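Local atomic coordinates of RabGAP/TBC protein (Chlamydomonas reinhardtii, PDB entry 4P17), a protein that is of unknown function but belongs to the TBC-domain family, whose members typically stimulate GTP hydrolysis by Rab GTPases, and comes from the flagellum. Residues L60-R65 against D251-E256; A133-L138 against V158-L162; S240-T245 against A293-R299. All coordinates share one frame; numbering follows the deposited sequence. Where two conformers were deposited one is given.

Interaction 1. Residues L60-R65 against D251-E256; sequences LKEMIR and DSLFYE
Tyr-255 lays its side chain across the turn of helix 57-65 formed by Leu-60, Lys-61 and Ile-64. Its CG stands anti to the backbone N (chi1 -176°), which carries the ring out from the last turn of helix 243-256 to this neighbour. Leu-60 CD2 comes to 3.4 Å from Tyr-255 CE1, and Ile-64 CD1 to 3.5 Å from Tyr-255 CD1; Ile-64 crosses the Tyr-255 side chain at about a right angle, Leu-60 at a slant. Lys-61 bends at chi3 and chi4, which brings its NZ to the ring edge, near the ring plane and 3.5 Å from Tyr-255 CE2. The second branch of Ile-64 works against backbone: CG2 lies 3.2 Å from Asp-251 O. Two helix segments running nearly antiparallel, at 156° with axes 9.3 Å apart, thus pack one of the first helices of this all-helical TBC fold against the C-terminal turns of helix 243-256. Beside the apolar patch, Arg-65 grips Glu-256 side-on with two nitrogens. NE donates to Glu-256 OE2 at 2.8 Å and nearly straight, and NH2 donates to Glu-256 OE1 at 3.0 Å; each oxygen is met on its syn side, and both lie in or close to the guanidinium plane. The two bonds limit rotation of the carboxylate, whose plane stays within 25° of that of the guanidinium. Lys-61 CD rests 3.7 Å above one guanidinium face, toward its rim, while Phe-307 makes a cation-pi contact with Arg-65. Asp-251, by contrast, directs its carboxylate to Trp-77, Arg-73 and the backbone N of Val-68.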
loop_
_atom_site.group_PDB
_atom_site.type_symbol
_atom_site.label_atom_id
_atom_site.label_comp_id
_atom_site.label_asym_id
_atom_site.label_seq_id
_atom_site.Cartn_x
_atom_site.Cartn_y
_atom_site.Cartn_z
ATOM N N LEU A 60 -17.312 -1.670 11.278
ATOM C CA LEU A 60 -16.010 -2.239 10.888
ATOM C C LEU A 60 -15.292 -1.300 9.919
ATOM O O LEU A 60 -14.091 -1.039 10.046
ATOM C CB LEU A 60 -16.180 -3.619 10.264
ATOM C CG LEU A 60 -14.910 -4.348 9.854
ATOM C CD1 LEU A 60 -13.871 -4.374 10.979
ATOM C CD2 LEU A 60 -15.223 -5.757 9.363
ATOM N N LYS A 61 -16.038 -0.788 8.946
ATOM C CA LYS A 61 -15.468 0.149 7.992
ATOM C C LYS A 61 -14.891 1.374 8.705
ATOM O O LYS A 61 -13.761 1.777 8.406
ATOM C CB LYS A 61 -16.515 0.564 6.957
ATOM C CG LYS A 61 -15.942 1.411 5.817
ATOM C CD LYS A 61 -17.047 2.102 4.986
ATOM C CE LYS A 61 -18.007 1.116 4.343
ATOM N NZ LYS A 61 -17.348 -0.131 3.866
ATOM N N GLU A 62 -15.636 1.933 9.668
ATOM C CA GLU A 62 -15.176 3.074 10.476
ATOM C C GLU A 62 -13.874 2.781 11.243
ATOM O O GLU A 62 -12.952 3.588 11.244
ATOM C CB GLU A 62 -16.249 3.507 11.500
ATOM C CG GLU A 62 -17.495 4.194 10.926
ATOM C CD GLU A 62 -18.590 4.471 11.969
ATOM O OE1 GLU A 62 -18.408 4.167 13.178
ATOM O OE2 GLU A 62 -19.648 5.007 11.567
ATOM N N MET A 63 -13.819 1.637 11.910
ATOM C CA MET A 63 -12.628 1.242 12.650
ATOM C C MET A 63 -11.403 1.120 11.744
ATOM O O MET A 63 -10.324 1.615 12.086
ATOM C CB MET A 63 -12.859 -0.085 13.366
ATOM C CG MET A 63 -13.881 -0.008 14.493
ATOM S SD MET A 63 -14.224 -1.644 15.205
ATOM C CE MET A 63 -12.727 -1.919 16.169
ATOM N N ILE A 64 -11.602 0.503 10.581
ATOM C CA ILE A 64 -10.519 0.235 9.675
ATOM C C ILE A 64 -10.046 1.564 9.092
ATOM O O ILE A 64 -8.854 1.784 8.911
ATOM C CB ILE A 64 -10.940 -0.779 8.572
ATOM C CG1 ILE A 64 -11.026 -2.159 9.204
ATOM C CG2 ILE A 64 -9.894 -0.818 7.431
ATOM C CD1 ILE A 64 -11.456 -3.295 8.294
ATOM N N ARG A 65 -10.977 2.467 8.846
ATOM C CA ARG A 65 -10.593 3.790 8.387
ATOM C C ARG A 65 -9.748 4.565 9.401
ATOM O O ARG A 65 -8.982 5.412 8.997
ATOM C CB ARG A 65 -11.838 4.595 8.026
ATOM C CG ARG A 65 -12.397 4.267 6.658
ATOM C CD ARG A 65 -13.569 5.171 6.289
ATOM N NE ARG A 65 -14.082 4.849 4.960
ATOM C CZ ARG A 65 -15.031 5.539 4.326
ATOM N NH1 ARG A 65 -15.570 6.622 4.885
ATOM N NH2 ARG A 65 -15.435 5.152 3.127
ATOM N N ASP A 251 -4.837 -0.768 4.984
ATOM C CA ASP A 251 -5.971 -1.114 5.873
ATOM C C ASP A 251 -7.290 -0.973 5.123
ATOM O O ASP A 251 -8.083 -1.888 5.040
ATOM C CB ASP A 251 -6.047 -0.237 7.126
ATOM C CG ASP A 251 -4.893 -0.476 8.113
ATOM O OD1 ASP A 251 -4.252 -1.528 8.019
ATOM O OD2 ASP A 251 -4.658 0.395 8.998
ATOM N N SER A 252 -7.535 0.204 4.577
ATOM C CA SER A 252 -8.797 0.424 3.873
ATOM C C SER A 252 -8.855 -0.220 2.482
ATOM O O SER A 252 -9.932 -0.624 2.039
ATOM C CB SER A 252 -9.076 1.912 3.786
ATOM O OG SER A 252 -9.451 2.369 5.096
ATOM N N LEU A 253 -7.724 -0.321 1.795
ATOM C CA LEU A 253 -7.689 -0.988 0.494
ATOM C C LEU A 253 -8.158 -2.437 0.594
ATOM O O LEU A 253 -8.901 -2.941 -0.265
ATOM C CB LEU A 253 -6.273 -0.969 -0.099
ATOM C CG LEU A 253 -6.054 -1.746 -1.407
ATOM C CD1 LEU A 253 -6.899 -1.149 -2.544
ATOM C CD2 LEU A 253 -4.581 -1.811 -1.805
ATOM N N PHE A 254 -7.675 -3.118 1.624
ATOM C CA PHE A 254 -7.969 -4.542 1.811
ATOM C C PHE A 254 -9.380 -4.772 2.340
ATOM O O PHE A 254 -9.803 -5.909 2.441
ATOM C CB PHE A 254 -6.948 -5.202 2.781
ATOM C CG PHE A 254 -5.534 -5.279 2.219
ATOM C CD1 PHE A 254 -5.318 -5.634 0.896
ATOM C CD2 PHE A 254 -4.437 -4.980 2.997
ATOM C CE1 PHE A 254 -4.037 -5.682 0.374
ATOM C CE2 PHE A 254 -3.165 -5.015 2.461
ATOM C CZ PHE A 254 -2.975 -5.367 1.159
ATOM N N TYR A 255 -10.106 -3.703 2.654
ATOM C CA TYR A 255 -11.505 -3.826 3.096
ATOM C C TYR A 255 -12.513 -3.193 2.130
ATOM O O TYR A 255 -13.551 -3.782 1.821
ATOM C CB TYR A 255 -11.663 -3.199 4.472
ATOM C CG TYR A 255 -13.052 -3.386 5.005
ATOM C CD1 TYR A 255 -13.413 -4.564 5.634
ATOM C CD2 TYR A 255 -13.990 -2.383 4.894
ATOM C CE1 TYR A 255 -14.687 -4.743 6.122
ATOM C CE2 TYR A 255 -15.268 -2.556 5.380
ATOM C CZ TYR A 255 -15.597 -3.727 5.995
ATOM O OH TYR A 255 -16.865 -3.868 6.475
ATOM N N GLU A 256 -12.206 -1.995 1.643
ATOM C CA GLU A 256 -13.138 -1.251 0.806
ATOM C C GLU A 256 -12.876 -1.428 -0.685
ATOM O O GLU A 256 -13.761 -1.187 -1.490
ATOM C CB GLU A 256 -13.062 0.245 1.142
ATOM C CG GLU A 256 -13.412 0.569 2.564
ATOM C CD GLU A 256 -13.594 2.035 2.792
ATOM O OE1 GLU A 256 -14.175 2.730 1.923
ATOM O OE2 GLU A 256 -13.159 2.490 3.852
#

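Interaction 2. Residues A133-L138 against V158-L162; sequences ALCRVL and VGLML
Leu-162 CD1 lies against the backbone and methyl of Ala-133, and no flat side-chain group enters the interface. The one planar side-chain group in either segment, the guanidinium of Arg-136, has Ala-133 CA over one face, offset toward the rim, and its NH2 forms a salt bridge with Glu-169. The interface proper begins where Leu-134 CD1 presses to 3.4 Å from Gly-159 CA, tighter than usual van der Waals contact. Glycine, having no side chain, lets this methyl reach the backbone of helix 153-164, and the closest CA pair, Leu-134 with Gly-159, is 6.2 Å apart. Leu-162 answers in kind, its CD1 lying 3.6 Å from Leu-134 CA. Val-158 is shared by two partners: CG1, held anti to the backbone N (chi1 166°), touches Val-137 CG1 at 3.7 Å, and CG2 meets Leu-138 CD2 at 3.8 Å as the two side chains run past each other in opposite directions. The segment axes cross at 116°, joining helices 128-144 and 153-164 of the TBC domain; Leu-176 and Ala-172 of helix 169-183 also adjoin Val-158 and Leu-162. With every touching residue buried and only aliphatic side-chain groups meeting each other or backbone, the contact probably draws its stability from van der Waals packing and the hydrophobic effect.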
loop_
_atom_site.group_PDB
_atom_site.type_symbol
_atom_site.label_atom_id
_atom_site.label_comp_id
_atom_site.label_asym_id
_atom_site.label_seq_id
_atom_site.Cartn_x
_atom_site.Cartn_y
_atom_site.Cartn_z
ATOM N N ALA A 133 13.549 -14.446 1.042
ATOM C CA ALA A 133 12.125 -14.539 1.350
ATOM C C ALA A 133 11.276 -13.811 0.335
ATOM O O ALA A 133 10.297 -14.334 -0.173
ATOM C CB ALA A 133 11.865 -13.978 2.743
ATOM N N LEU A 134 11.697 -12.605 -0.010
ATOM C CA LEU A 134 10.950 -11.792 -0.945
ATOM C C LEU A 134 10.961 -12.456 -2.315
ATOM O O LEU A 134 9.961 -12.496 -3.034
ATOM C CB LEU A 134 11.555 -10.399 -0.965
ATOM C CG LEU A 134 10.903 -9.347 -1.855
ATOM C CD1 LEU A 134 10.751 -8.043 -1.104
ATOM C CD2 LEU A 134 11.759 -9.168 -3.044
ATOM N N CYS A 135 12.095 -13.026 -2.665
ATOM C CA CYS A 135 12.215 -13.692 -3.956
ATOM C C CYS A 135 11.330 -14.938 -3.992
ATOM O O CYS A 135 10.664 -15.200 -4.992
ATOM C CB CYS A 135 13.671 -14.052 -4.249
ATOM S SG CYS A 135 14.683 -12.633 -4.731
ATOM N N ARG A 136 11.311 -15.695 -2.902
ATOM C CA ARG A 136 10.480 -16.893 -2.840
ATOM C C ARG A 136 9.013 -16.563 -3.082
ATOM O O ARG A 136 8.356 -17.172 -3.910
ATOM C CB ARG A 136 10.650 -17.594 -1.494
ATOM C CG ARG A 136 11.863 -18.501 -1.451
ATOM C CD ARG A 136 11.840 -19.441 -0.233
ATOM N NE ARG A 136 11.811 -18.706 1.020
ATOM C CZ ARG A 136 12.894 -18.316 1.683
ATOM N NH1 ARG A 136 14.110 -18.578 1.223
ATOM N NH2 ARG A 136 12.765 -17.652 2.816
ATOM N N VAL A 137 8.516 -15.528 -2.417
ATOM C CA VAL A 137 7.104 -15.182 -2.582
ATOM C C VAL A 137 6.801 -14.790 -4.017
ATOM O O VAL A 137 5.786 -15.211 -4.599
ATOM C CB VAL A 137 6.724 -14.043 -1.644
ATOM C CG1 VAL A 137 5.301 -13.521 -1.942
ATOM C CG2 VAL A 137 6.840 -14.519 -0.224
ATOM N N LEU A 138 7.684 -13.986 -4.604
ATOM C CA LEU A 138 7.406 -13.447 -5.920
ATOM C C LEU A 138 7.567 -14.524 -6.954
ATOM O O LEU A 138 6.757 -14.635 -7.855
ATOM C CB LEU A 138 8.300 -12.278 -6.253
ATOM C CG LEU A 138 7.980 -10.990 -5.482
ATOM C CD1 LEU A 138 9.171 -10.036 -5.449
ATOM C CD2 LEU A 138 6.819 -10.290 -6.123
ATOM N N VAL A 158 5.424 -6.631 -1.992
ATOM C CA VAL A 158 5.601 -7.824 -1.207
ATOM C C VAL A 158 6.593 -7.580 -0.080
ATOM O O VAL A 158 6.477 -8.179 0.998
ATOM C CB VAL A 158 6.051 -9.003 -2.086
ATOM C CG1 VAL A 158 6.570 -10.163 -1.206
ATOM C CG2 VAL A 158 4.927 -9.423 -2.944
ATOM N N GLY A 159 7.545 -6.676 -0.314
ATOM C CA GLY A 159 8.501 -6.304 0.704
ATOM C C GLY A 159 7.781 -5.698 1.892
ATOM O O GLY A 159 8.032 -6.051 3.034
ATOM N N LEU A 160 6.851 -4.784 1.637
ATOM C CA LEU A 160 6.131 -4.190 2.747
ATOM C C LEU A 160 5.150 -5.171 3.326
ATOM O O LEU A 160 4.910 -5.149 4.516
ATOM C CB LEU A 160 5.430 -2.887 2.327
ATOM C CG LEU A 160 5.825 -1.622 3.088
ATOM C CD1 LEU A 160 7.306 -1.381 3.075
ATOM C CD2 LEU A 160 5.105 -0.431 2.429
ATOM N N MET A 161 4.583 -6.055 2.501
ATOM C CA MET A 161 3.719 -7.083 3.043
ATOM C C MET A 161 4.496 -7.973 4.017
ATOM O O MET A 161 4.020 -8.250 5.122
ATOM C CB MET A 161 3.119 -7.932 1.932
ATOM C CG MET A 161 2.019 -7.270 1.158
ATOM S SD MET A 161 1.424 -8.528 0.004
ATOM C CE MET A 161 0.130 -7.604 -0.851
ATOM N N LEU A 162 5.695 -8.392 3.615
ATOM C CA LEU A 162 6.523 -9.218 4.504
ATOM C C LEU A 162 6.762 -8.535 5.860
ATOM O O LEU A 162 6.598 -9.139 6.908
ATOM C CB LEU A 162 7.846 -9.575 3.828
ATOM C CG LEU A 162 7.780 -10.647 2.731
ATOM C CD1 LEU A 162 9.122 -10.727 2.012
ATOM C CD2 LEU A 162 7.366 -12.018 3.275
#

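Interaction 3. Residues S240-T245 against A293-R299; sequences SLPSET and AATMHQR
Ser-240 meets helix 282-294 at its end with a backbone oxygen: Ser-240 O receives a CA-H...O contact from Ala-294 CA at 3.3 Å. Leu-241 next turns CD2 onto Ala-293 CB, 3.8 Å away. Pro-242 then fits into the bend that follows, with CG over one face of the His-297 imidazole, 3.9 Å from the ring centroid and 28° off its normal, a CH-pi contact. This proline is the N-cap of helix 243-256, and it faces the loop of the all-helical TBC fold that joins helices 282-294 and 299-306, a loop with inverse gamma turns centred on Met-296 and Gln-298. Glu-244 places OE1 above a guanidinium face of Arg-299, 3.6 Å from Arg-299 NH1, a long salt bridge in which OE1 lies well out of the guanidinium plane and no N-H is aimed at it. Water 1, in that plane, accepts from Arg-299 NH1 and donates weakly to Glu-244 OE1, linking the pair, while Arg-30 pairs with Glu-244 OE2 and Asp-34 with Arg-299 NH2. Thr-245, its OG1 anti to the carbonyl carbon (chi1 -60°), donates from OG1 to Met-296 O at 2.7 Å, in the carbonyl plane. Water 2 in turn donates to Thr-245 OG1 at 2.8 Å and to His-297 O, and accepts from Arg-299 NH1.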
loop_
_atom_site.group_PDB
_atom_site.type_symbol
_atom_site.label_atom_id
_atom_site.label_comp_id
_atom_site.label_asym_id
_atom_site.label_seq_id
_atom_site.Cartn_x
_atom_site.Cartn_y
_atom_site.Cartn_z
ATOM N N SER A 240 6.486 5.542 -2.198
ATOM C CA SER A 240 6.156 6.952 -2.216
ATOM C C SER A 240 5.966 7.545 -0.839
ATOM O O SER A 240 6.356 8.687 -0.605
ATOM C CB SER A 240 4.903 7.153 -3.051
ATOM O OG SER A 240 5.208 6.910 -4.410
ATOM N N LEU A 241 5.384 6.762 0.075
ATOM C CA LEU A 241 5.011 7.265 1.390
ATOM C C LEU A 241 5.760 6.536 2.501
ATOM O O LEU A 241 6.248 5.423 2.280
ATOM C CB LEU A 241 3.506 7.131 1.627
ATOM C CG LEU A 241 2.498 7.602 0.580
ATOM C CD1 LEU A 241 1.074 7.382 1.091
ATOM C CD2 LEU A 241 2.702 9.076 0.167
ATOM N N PRO A 242 5.887 7.170 3.680
ATOM C CA PRO A 242 6.439 6.463 4.832
ATOM C C PRO A 242 5.661 5.198 5.106
ATOM O O PRO A 242 4.467 5.175 4.910
ATOM C CB PRO A 242 6.268 7.449 5.976
ATOM C CG PRO A 242 6.337 8.778 5.305
ATOM C CD PRO A 242 5.605 8.580 4.005
ATOM N N SER A 243 6.338 4.160 5.552
ATOM C CA SER A 243 5.704 2.850 5.630
ATOM C C SER A 243 4.446 2.792 6.520
ATOM O O SER A 243 3.488 2.092 6.193
ATOM C CB SER A 243 6.735 1.814 6.120
ATOM O OG SER A 243 6.886 1.898 7.515
ATOM N N GLU A 244 4.409 3.531 7.621
ATOM C CA GLU A 244 3.241 3.434 8.497
ATOM C C GLU A 244 2.059 4.159 7.846
ATOM O O GLU A 244 0.893 3.811 8.075
ATOM C CB GLU A 244 3.537 4.003 9.880
ATOM C CG GLU A 244 4.625 3.274 10.577
ATOM C CD GLU A 244 4.883 3.784 11.946
ATOM O OE1 GLU A 244 3.940 3.779 12.763
ATOM O OE2 GLU A 244 6.032 4.218 12.195
ATOM N N THR A 245 2.366 5.134 6.993
ATOM C CA THR A 245 1.304 5.852 6.291
ATOM C C THR A 245 0.752 4.930 5.204
ATOM O O THR A 245 -0.469 4.836 5.010
ATOM C CB THR A 245 1.829 7.138 5.720
ATOM O OG1 THR A 245 2.318 7.914 6.813
ATOM C CG2 THR A 245 0.779 7.901 5.019
ATOM N N ALA A 293 5.689 13.755 -0.571
ATOM C CA ALA A 293 4.999 12.516 -0.302
ATOM C C ALA A 293 5.859 11.642 0.589
ATOM O O ALA A 293 5.344 10.964 1.470
ATOM C CB ALA A 293 4.651 11.812 -1.583
ATOM N N ALA A 294 7.172 11.678 0.384
ATOM C CA ALA A 294 8.066 10.821 1.157
ATOM C C ALA A 294 8.117 11.207 2.640
ATOM O O ALA A 294 8.597 10.427 3.475
ATOM C CB ALA A 294 9.477 10.843 0.535
ATOM N N THR A 295 7.630 12.392 2.996
ATOM C CA THR A 295 7.626 12.765 4.415
ATOM C C THR A 295 6.205 12.966 4.935
ATOM O O THR A 295 5.945 13.693 5.900
ATOM C CB THR A 295 8.488 13.998 4.655
ATOM O OG1 THR A 295 7.999 15.077 3.868
ATOM C CG2 THR A 295 9.927 13.692 4.272
ATOM N N MET A 296 5.270 12.277 4.292
ATOM C CA MET A 296 3.883 12.351 4.695
ATOM C C MET A 296 3.662 11.439 5.919
ATOM O O MET A 296 3.159 10.325 5.811
ATOM C CB MET A 296 2.978 11.982 3.522
ATOM C CG MET A 296 1.578 12.599 3.594
ATOM S SD MET A 296 0.654 12.230 5.116
ATOM C CE MET A 296 -0.437 13.648 5.188
ATOM N N HIS A 297 4.028 11.942 7.095
ATOM C CA HIS A 297 3.973 11.161 8.320
ATOM C C HIS A 297 2.623 11.264 9.013
ATOM O O HIS A 297 2.288 10.413 9.822
ATOM C CB HIS A 297 5.104 11.599 9.266
ATOM C CG HIS A 297 6.457 11.313 8.718
ATOM N ND1 HIS A 297 6.965 10.031 8.640
ATOM C CD2 HIS A 297 7.387 12.125 8.163
ATOM C CE1 HIS A 297 8.166 10.075 8.090
ATOM N NE2 HIS A 297 8.445 11.329 7.789
ATOM N N GLN A 298 1.818 12.257 8.630
ATOM C CA GLN A 298 0.528 12.462 9.259
ATOM C C GLN A 298 -0.486 11.515 8.637
ATOM O O GLN A 298 -1.322 11.904 7.800
ATOM C CB GLN A 298 0.072 13.929 9.118
ATOM C CG GLN A 298 -0.356 14.572 10.431
ATOM C CD GLN A 298 -1.254 13.692 11.269
ATOM O OE1 GLN A 298 -1.888 12.761 10.767
ATOM N NE2 GLN A 298 -1.303 13.971 12.562
ATOM N N ARG A 299 -0.412 10.249 9.028
ATOM C CA ARG A 299 -1.286 9.251 8.434
ATOM C C ARG A 299 -2.764 9.417 8.852
ATOM O O ARG A 299 -3.674 9.079 8.105
ATOM C CB ARG A 299 -0.777 7.837 8.772
ATOM C CG ARG A 299 -0.637 7.512 10.234
ATOM C CD ARG A 299 0.156 6.257 10.413
ATOM N NE ARG A 299 0.138 5.804 11.802
ATOM C CZ ARG A 299 1.066 6.103 12.696
ATOM N NH1 ARG A 299 2.099 6.874 12.373
ATOM N NH2 ARG A 299 0.963 5.624 13.917
HETATM O O HOH W 1 4.096 6.816 14.132
HETATM O O HOH W 2 2.991 7.806 9.550
#

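Helix 243-256 carries two of the contacts: its start takes part in interaction 3 and its end in interaction 1, with centres 18 Å apart, and the two interleave along the chain. Interaction 2 lies about 23 Å from interaction 1 and 21 Å from interaction 3, centre to centre, yet its nearest atoms are about 4 Å from each. Helix 153-164 reaches helix 243-256 through Leu-160 and Met-161, both on Trp-250. Helix 299-306, which begins in interaction 3, leads to Phe-307 at interaction 1. No ligand marks a site; Tyr-150, beside Leu-138 of interaction 2, probably opens the motif matching the YxQ finger of catalytic TBC domains, here reading YVR.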